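Long-range contact in lantibiotic dehydratase (Microbispora corallina, PDB 5EHK), which probably uses glutamyl-tRNA to dehydrate serine and threonine residues of the precursor peptide in biosynthesis of the lantibiotic NAI-107: residues 193-205 / 594-608. Numbering follows the deposited sequence.
Sequences GVTVQAHQTLTVR and SVGLPDSGRAQEIPL
Gln200 and Gln197 each engage the loop 596-599 through both ends of their amides, joining the type I turn His199–Leu202 and the strand before it to the loop that follows strand 591-595 of a mixed sheet. Gln200 OE1 accepts from Gly596 N at 2.9 Å, the donor tilted 33° from the carbonyl plane, while Gln200 NE2 gives a straighter bond to Leu597 O (3.0 Å, 162°). A bend at chi2 (95°) turns this amide onto the loop backbone. From strand 195-198, the central strand of a small antiparallel sheet, Gln197 OE1 takes the Asp599 N-H at 2.9 Å; Gln197 NE2 donates to Asp599 OD1, reaching it from above the carboxylate plane. A water links Gln200 NE2 to Asp599 OD1 and, weakly, to Glu605 OE2, whose carboxylate also binds Ser594 N and OG, tying strand 591-595 to the edge segment 604-605. Farther out, Ile282 of the neighbouring strand packs on Gln200 and Pro598. Leu608 CD2 lies 4.0 Å from Gln200 CB, and Thr201 CG2 meets Val595 CG1 at 3.8 Å, their side chains crossing at about a right angle. Gly596 CA approaches the His199 ring obliquely, an off-centre CH-pi contact 4.1 Å from the ring centroid.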
ATOM      1  N   GLY A 193     -45.796 -15.586  26.962  1.00 42.24           N
ATOM      2  CA  GLY A 193     -45.429 -16.794  27.688  1.00 40.40           C
ATOM      3  C   GLY A 193     -43.929 -16.969  27.808  1.00 40.16           C
ATOM      4  O   GLY A 193     -43.426 -17.493  28.805  1.00 38.56           O
ATOM      5  N   VAL A 194     -43.219 -16.530  26.775  1.00 41.64           N
ATOM      6  CA  VAL A 194     -41.762 -16.601  26.738  1.00 42.60           C
ATOM      7  C   VAL A 194     -41.098 -15.316  27.254  1.00 43.55           C
ATOM      8  O   VAL A 194     -41.760 -14.289  27.468  1.00 44.26           O
ATOM      9  CB  VAL A 194     -41.273 -16.843  25.307  1.00 43.70           C
ATOM     10  CG1 VAL A 194     -42.034 -18.008  24.679  1.00 49.10           C
ATOM     11  CG2 VAL A 194     -41.465 -15.581  24.480  1.00 41.86           C
ATOM     12  N   THR A 195     -39.780 -15.374  27.423  1.00 37.88           N
ATOM     13  CA  THR A 195     -38.996 -14.205  27.802  1.00 30.66           C
ATOM     14  C   THR A 195     -38.452 -13.449  26.575  1.00 30.95           C
ATOM     15  O   THR A 195     -38.231 -14.044  25.517  1.00 31.54           O
ATOM     16  CB  THR A 195     -37.823 -14.614  28.711  1.00 32.93           C
ATOM     17  OG1 THR A 195     -37.025 -15.617  28.068  1.00 35.69           O
ATOM     18  CG2 THR A 195     -38.337 -15.153  30.039  1.00 28.97           C
ATOM     19  N   VAL A 196     -38.251 -12.137  26.709  1.00 33.53           N
ATOM     20  CA  VAL A 196     -37.623 -11.344  25.636  1.00 31.04           C
ATOM     21  C   VAL A 196     -36.452 -10.531  26.200  1.00 27.85           C
ATOM     22  O   VAL A 196     -36.399 -10.259  27.416  1.00 28.91           O
ATOM     23  CB  VAL A 196     -38.608 -10.379  24.939  1.00 23.94           C
ATOM     24  CG1 VAL A 196     -39.710 -11.156  24.252  1.00 22.79           C
ATOM     25  CG2 VAL A 196     -39.193  -9.407  25.934  1.00 31.92           C
ATOM     26  N   GLN A 197     -35.512 -10.161  25.331  1.00 21.48           N
ATOM     27  CA  GLN A 197     -34.408  -9.292  25.736  1.00 20.26           C
ATOM     28  C   GLN A 197     -33.953  -8.404  24.604  1.00 23.89           C
ATOM     29  O   GLN A 197     -34.183  -8.719  23.428  1.00 23.78           O
ATOM     30  CB  GLN A 197     -33.218 -10.081  26.253  1.00 22.13           C
ATOM     31  CG  GLN A 197     -32.325 -10.667  25.181  1.00 19.99           C
ATOM     32  CD  GLN A 197     -31.309 -11.633  25.764  1.00 21.22           C
ATOM     33  OE1 GLN A 197     -31.524 -12.840  25.791  1.00 25.81           O
ATOM     34  NE2 GLN A 197     -30.198 -11.103  26.239  1.00 20.25           N
ATOM     35  N   ALA A 198     -33.315  -7.285  24.950  1.00 22.43           N
ATOM     36  CA  ALA A 198     -32.809  -6.378  23.923  1.00 17.14           C
ATOM     37  C   ALA A 198     -31.656  -7.021  23.174  1.00 17.09           C
ATOM     38  O   ALA A 198     -30.776  -7.633  23.774  1.00 21.07           O
ATOM     39  CB  ALA A 198     -32.381  -5.068  24.518  1.00 15.79           C
ATOM     40  N   HIS A 199     -31.693  -6.918  21.855  1.00 20.30           N
ATOM     41  CA  HIS A 199     -30.601  -7.362  21.002  1.00 18.12           C
ATOM     42  C   HIS A 199     -29.330  -6.697  21.529  1.00 16.95           C
ATOM     43  O   HIS A 199     -29.336  -5.514  21.857  1.00 15.15           O
ATOM     44  CB  HIS A 199     -30.869  -6.913  19.567  1.00 14.99           C
ATOM     45  CG  HIS A 199     -29.969  -7.549  18.551  1.00 15.91           C
ATOM     46  ND1 HIS A 199     -28.608  -7.326  18.510  1.00 19.52           N
ATOM     47  CD2 HIS A 199     -30.247  -8.361  17.508  1.00 15.82           C
ATOM     48  CE1 HIS A 199     -28.084  -8.002  17.504  1.00 17.11           C
ATOM     49  NE2 HIS A 199     -29.058  -8.633  16.877  1.00 16.94           N
ATOM     50  N   GLN A 200     -28.248  -7.449  21.645  1.00 15.28           N
ATOM     51  CA  GLN A 200     -27.096  -6.934  22.371  1.00 15.02           C
ATOM     52  C   GLN A 200     -26.293  -5.887  21.572  1.00 14.01           C
ATOM     53  O   GLN A 200     -25.469  -5.165  22.123  1.00 12.50           O
ATOM     54  CB  GLN A 200     -26.224  -8.086  22.886  1.00 13.68           C
ATOM     55  CG  GLN A 200     -26.928  -9.010  23.879  1.00 13.65           C
ATOM     56  CD  GLN A 200     -27.557 -10.263  23.223  1.00 16.97           C
ATOM     57  OE1 GLN A 200     -27.648 -10.377  21.997  1.00 15.74           O
ATOM     58  NE2 GLN A 200     -27.974 -11.212  24.055  1.00 17.31           N
ATOM     59  N   THR A 201     -26.571  -5.746  20.287  1.00 16.22           N
ATOM     60  CA  THR A 201     -25.754  -4.835  19.502  1.00 16.11           C
ATOM     61  C   THR A 201     -26.490  -3.598  19.004  1.00 20.91           C
ATOM     62  O   THR A 201     -26.015  -2.923  18.079  1.00 27.79           O
ATOM     63  CB  THR A 201     -25.108  -5.523  18.309  1.00 12.85           C
ATOM     64  OG1 THR A 201     -26.132  -5.904  17.402  1.00 13.46           O
ATOM     65  CG2 THR A 201     -24.347  -6.748  18.747  1.00 12.78           C
ATOM     66  N   LEU A 202     -27.645  -3.304  19.595  1.00 18.25           N
ATOM     67  CA  LEU A 202     -28.343  -2.060  19.286  1.00 18.79           C
ATOM     68  C   LEU A 202     -27.445  -0.891  19.610  1.00 19.48           C
ATOM     69  O   LEU A 202     -26.782  -0.870  20.635  1.00 19.92           O
ATOM     70  CB  LEU A 202     -29.629  -1.941  20.110  1.00 17.61           C
ATOM     71  CG  LEU A 202     -30.675  -2.988  19.754  1.00 17.32           C
ATOM     72  CD1 LEU A 202     -31.928  -2.860  20.606  1.00 18.38           C
ATOM     73  CD2 LEU A 202     -30.992  -2.893  18.264  1.00 21.69           C
ATOM     74  N   THR A 203     -27.437   0.099  18.742  1.00 23.20           N
ATOM     75  CA  THR A 203     -26.673   1.302  19.016  1.00 22.01           C
ATOM     76  C   THR A 203     -27.612   2.487  18.807  1.00 22.88           C
ATOM     77  O   THR A 203     -28.421   2.494  17.859  1.00 19.53           O
ATOM     78  CB  THR A 203     -25.360   1.399  18.170  1.00 21.83           C
ATOM     79  OG1 THR A 203     -25.289   2.675  17.515  1.00 23.93           O
ATOM     80  CG2 THR A 203     -25.257   0.256  17.129  1.00 19.66           C
ATOM     81  N   VAL A 204     -27.538   3.441  19.739  1.00 20.19           N
ATOM     82  CA  VAL A 204     -28.365   4.652  19.755  1.00 16.82           C
ATOM     83  C   VAL A 204     -27.798   5.801  18.927  1.00 17.17           C
ATOM     84  O   VAL A 204     -26.718   6.301  19.216  1.00 24.51           O
ATOM     85  CB  VAL A 204     -28.493   5.170  21.187  1.00 14.84           C
ATOM     86  CG1 VAL A 204     -29.229   6.496  21.216  1.00 14.49           C
ATOM     87  CG2 VAL A 204     -29.185   4.154  22.037  1.00 15.57           C
ATOM     88  N   ARG A 205     -28.528   6.254  17.918  1.00 19.91           N
ATOM     89  CA  ARG A 205     -28.065   7.399  17.137  1.00 18.40           C
ATOM     90  C   ARG A 205     -29.116   8.494  17.113  1.00 19.53           C
ATOM     91  O   ARG A 205     -30.139   8.372  16.436  1.00 17.80           O
ATOM     92  CB  ARG A 205     -27.710   6.985  15.720  1.00 18.03           C
ATOM     93  CG  ARG A 205     -26.428   6.214  15.652  1.00 25.48           C
ATOM     94  CD  ARG A 205     -26.095   5.764  14.245  1.00 24.64           C
ATOM     95  NE  ARG A 205     -24.723   5.307  14.232  1.00 29.52           N
ATOM     96  CZ  ARG A 205     -24.372   4.029  14.119  1.00 38.72           C
ATOM     97  NH1 ARG A 205     -25.300   3.090  13.965  1.00 36.62           N
ATOM     98  NH2 ARG A 205     -23.086   3.691  14.130  1.00 44.64           N
ATOM     99  N   SER A 594     -23.430 -13.824  24.674  1.00 16.68           N
ATOM    100  CA  SER A 594     -24.375 -13.992  23.585  1.00 15.04           C
ATOM    101  C   SER A 594     -24.342 -12.731  22.767  1.00 16.83           C
ATOM    102  O   SER A 594     -24.440 -11.633  23.326  1.00 16.40           O
ATOM    103  CB  SER A 594     -25.778 -14.205  24.133  1.00 16.23           C
ATOM    104  OG  SER A 594     -25.784 -15.188  25.148  1.00 16.03           O
ATOM    105  N   VAL A 595     -24.190 -12.885  21.455  1.00 14.91           N
ATOM    106  CA  VAL A 595     -24.266 -11.766  20.523  1.00 11.34           C
ATOM    107  C   VAL A 595     -25.289 -12.033  19.435  1.00 13.56           C
ATOM    108  O   VAL A 595     -25.050 -12.839  18.540  1.00 14.44           O
ATOM    109  CB  VAL A 595     -22.935 -11.525  19.847  1.00  8.88           C
ATOM    110  CG1 VAL A 595     -23.012 -10.278  19.015  1.00  9.07           C
ATOM    111  CG2 VAL A 595     -21.843 -11.433  20.878  1.00  7.07           C
ATOM    112  N   GLY A 596     -26.448 -11.394  19.523  1.00 14.90           N
ATOM    113  CA  GLY A 596     -27.480 -11.594  18.517  1.00 15.64           C
ATOM    114  C   GLY A 596     -28.310 -12.848  18.739  1.00 21.96           C
ATOM    115  O   GLY A 596     -29.019 -13.276  17.832  1.00 24.94           O
ATOM    116  N   LEU A 597     -28.200 -13.432  19.938  1.00 18.10           N
ATOM    117  CA  LEU A 597     -28.912 -14.638  20.359  1.00 19.30           C
ATOM    118  C   LEU A 597     -29.357 -14.440  21.801  1.00 18.41           C
ATOM    119  O   LEU A 597     -28.762 -13.639  22.501  1.00 20.35           O
ATOM    120  CB  LEU A 597     -27.995 -15.860  20.319  1.00 19.41           C
ATOM    121  CG  LEU A 597     -27.434 -16.306  18.988  1.00 17.86           C
ATOM    122  CD1 LEU A 597     -26.327 -17.286  19.248  1.00 15.73           C
ATOM    123  CD2 LEU A 597     -28.539 -16.931  18.180  1.00 17.03           C
ATOM    124  N   PRO A 598     -30.400 -15.165  22.256  1.00 20.20           N
ATOM    125  CA  PRO A 598     -30.852 -15.030  23.649  1.00 22.44           C
ATOM    126  C   PRO A 598     -29.845 -15.619  24.597  1.00 22.03           C
ATOM    127  O   PRO A 598     -28.985 -16.358  24.140  1.00 25.58           O
ATOM    128  CB  PRO A 598     -32.107 -15.894  23.691  1.00 23.02           C
ATOM    129  CG  PRO A 598     -31.868 -16.916  22.631  1.00 22.33           C
ATOM    130  CD  PRO A 598     -31.174 -16.190  21.534  1.00 22.31           C
ATOM    131  N   ASP A 599     -29.941 -15.326  25.885  1.00 17.77           N
ATOM    132  CA  ASP A 599     -29.022 -15.952  26.817  1.00 21.60           C
ATOM    133  C   ASP A 599     -29.301 -17.446  26.784  1.00 25.54           C
ATOM    134  O   ASP A 599     -30.386 -17.869  26.398  1.00 28.06           O
ATOM    135  CB  ASP A 599     -29.232 -15.428  28.240  1.00 24.01           C
ATOM    136  CG  ASP A 599     -28.790 -14.003  28.407  1.00 26.10           C
ATOM    137  OD1 ASP A 599     -28.368 -13.408  27.393  1.00 24.94           O
ATOM    138  OD2 ASP A 599     -28.899 -13.471  29.543  1.00 29.24           O
ATOM    139  N   SER A 600     -28.325 -18.242  27.201  1.00 24.39           N
ATOM    140  CA  SER A 600     -28.530 -19.670  27.361  1.00 21.36           C
ATOM    141  C   SER A 600     -28.723 -20.038  28.837  1.00 28.91           C
ATOM    142  O   SER A 600     -28.031 -19.500  29.726  1.00 24.57           O
ATOM    143  CB  SER A 600     -27.328 -20.425  26.772  1.00 20.31           C
ATOM    144  OG  SER A 600     -27.274 -21.790  27.167  1.00 17.64           O
ATOM    145  N   GLY A 601     -29.648 -20.970  29.093  1.00 23.23           N
ATOM    146  CA  GLY A 601     -29.811 -21.530  30.424  1.00 17.91           C
ATOM    147  C   GLY A 601     -28.587 -22.312  30.902  1.00 21.99           C
ATOM    148  O   GLY A 601     -28.380 -22.476  32.099  1.00 22.28           O
ATOM    149  N   ARG A 602     -27.787 -22.821  29.968  1.00 23.24           N
ATOM    150  CA  ARG A 602     -26.638 -23.679  30.294  1.00 16.85           C
ATOM    151  C   ARG A 602     -25.354 -22.965  30.641  1.00 18.66           C
ATOM    152  O   ARG A 602     -24.334 -23.615  30.809  1.00 18.30           O
ATOM    153  CB  ARG A 602     -26.337 -24.623  29.142  1.00 20.53           C
ATOM    154  CG  ARG A 602     -27.509 -25.469  28.724  1.00 24.23           C
ATOM    155  CD  ARG A 602     -27.224 -26.148  27.423  1.00 30.30           C
ATOM    156  NE  ARG A 602     -28.453 -26.683  26.866  1.00 39.95           N
ATOM    157  CZ  ARG A 602     -28.850 -27.930  27.051  1.00 46.43           C
ATOM    158  NH1 ARG A 602     -28.094 -28.756  27.765  1.00 53.17           N
ATOM    159  NH2 ARG A 602     -29.992 -28.351  26.528  1.00 47.05           N
ATOM    160  N   ALA A 603     -25.357 -21.637  30.670  1.00 22.79           N
ATOM    161  CA  ALA A 603     -24.103 -20.911  30.907  1.00 22.59           C
ATOM    162  C   ALA A 603     -24.352 -19.528  31.460  1.00 19.92           C
ATOM    163  O   ALA A 603     -25.222 -18.818  30.972  1.00 26.73           O
ATOM    164  CB  ALA A 603     -23.273 -20.826  29.621  1.00 20.06           C
ATOM    165  N   GLN A 604     -23.609 -19.147  32.490  1.00 18.62           N
ATOM    166  CA  GLN A 604     -23.783 -17.824  33.074  1.00 18.31           C
ATOM    167  C   GLN A 604     -23.372 -16.761  32.062  1.00 25.42           C
ATOM    168  O   GLN A 604     -22.234 -16.773  31.547  1.00 25.69           O
ATOM    169  CB  GLN A 604     -22.971 -17.689  34.350  1.00 19.74           C
ATOM    170  CG  GLN A 604     -23.252 -16.427  35.118  1.00 25.78           C
ATOM    171  CD  GLN A 604     -22.497 -16.362  36.434  1.00 37.78           C
ATOM    172  OE1 GLN A 604     -22.359 -17.363  37.142  1.00 39.31           O
ATOM    173  NE2 GLN A 604     -22.007 -15.181  36.769  1.00 45.58           N
ATOM    174  N   GLU A 605     -24.307 -15.867  31.756  1.00 18.85           N
ATOM    175  CA  GLU A 605     -24.102 -14.846  30.737  1.00 17.04           C
ATOM    176  C   GLU A 605     -23.124 -13.776  31.208  1.00 22.82           C
ATOM    177  O   GLU A 605     -23.252 -13.271  32.326  1.00 20.98           O
ATOM    178  CB  GLU A 605     -25.452 -14.225  30.357  1.00 16.47           C
ATOM    179  CG  GLU A 605     -25.377 -13.065  29.395  1.00 21.01           C
ATOM    180  CD  GLU A 605     -25.056 -13.485  27.982  1.00 21.21           C
ATOM    181  OE1 GLU A 605     -25.409 -14.616  27.604  1.00 26.45           O
ATOM    182  OE2 GLU A 605     -24.446 -12.689  27.243  1.00 19.90           O
ATOM    183  N   ILE A 606     -22.116 -13.461  30.385  1.00 20.01           N
ATOM    184  CA  ILE A 606     -21.286 -12.287  30.675  1.00 19.80           C
ATOM    185  C   ILE A 606     -21.596 -11.191  29.651  1.00 17.40           C
ATOM    186  O   ILE A 606     -21.131 -11.227  28.514  1.00 16.40           O
ATOM    187  CB  ILE A 606     -19.761 -12.614  30.870  1.00 20.78           C
ATOM    188  CG1 ILE A 606     -18.937 -11.378  31.231  1.00 16.85           C
ATOM    189  CG2 ILE A 606     -19.176 -13.307  29.694  1.00 25.55           C
ATOM    190  CD1 ILE A 606     -17.486 -11.616  31.052  1.00 18.49           C
ATOM    191  N   PRO A 607     -22.408 -10.207  30.068  1.00 19.97           N
ATOM    192  CA  PRO A 607     -23.117  -9.370  29.099  1.00 21.69           C
ATOM    193  C   PRO A 607     -22.158  -8.492  28.306  1.00 18.32           C
ATOM    194  O   PRO A 607     -21.230  -7.883  28.848  1.00 15.38           O
ATOM    195  CB  PRO A 607     -24.022  -8.487  29.986  1.00 22.66           C
ATOM    196  CG  PRO A 607     -23.902  -9.048  31.379  1.00 19.99           C
ATOM    197  CD  PRO A 607     -22.538  -9.661  31.427  1.00 18.81           C
ATOM    198  N   LEU A 608     -22.407  -8.433  27.010  1.00 19.90           N
ATOM    199  CA  LEU A 608     -21.603  -7.648  26.088  1.00 16.49           C
ATOM    200  C   LEU A 608     -21.365  -6.198  26.544  1.00 17.32           C
ATOM    201  O   LEU A 608     -20.241  -5.698  26.457  1.00 16.83           O
ATOM    202  CB  LEU A 608     -22.277  -7.680  24.723  1.00 15.90           C
ATOM    203  CG  LEU A 608     -21.597  -7.026  23.555  1.00 13.26           C
ATOM    204  CD1 LEU A 608     -20.177  -7.544  23.561  1.00 14.90           C
ATOM    205  CD2 LEU A 608     -22.328  -7.501  22.338  1.00  7.90           C
TER
HETATM  206  O   HOH W   1     -26.811 -11.282  26.483  1.00 18.67           O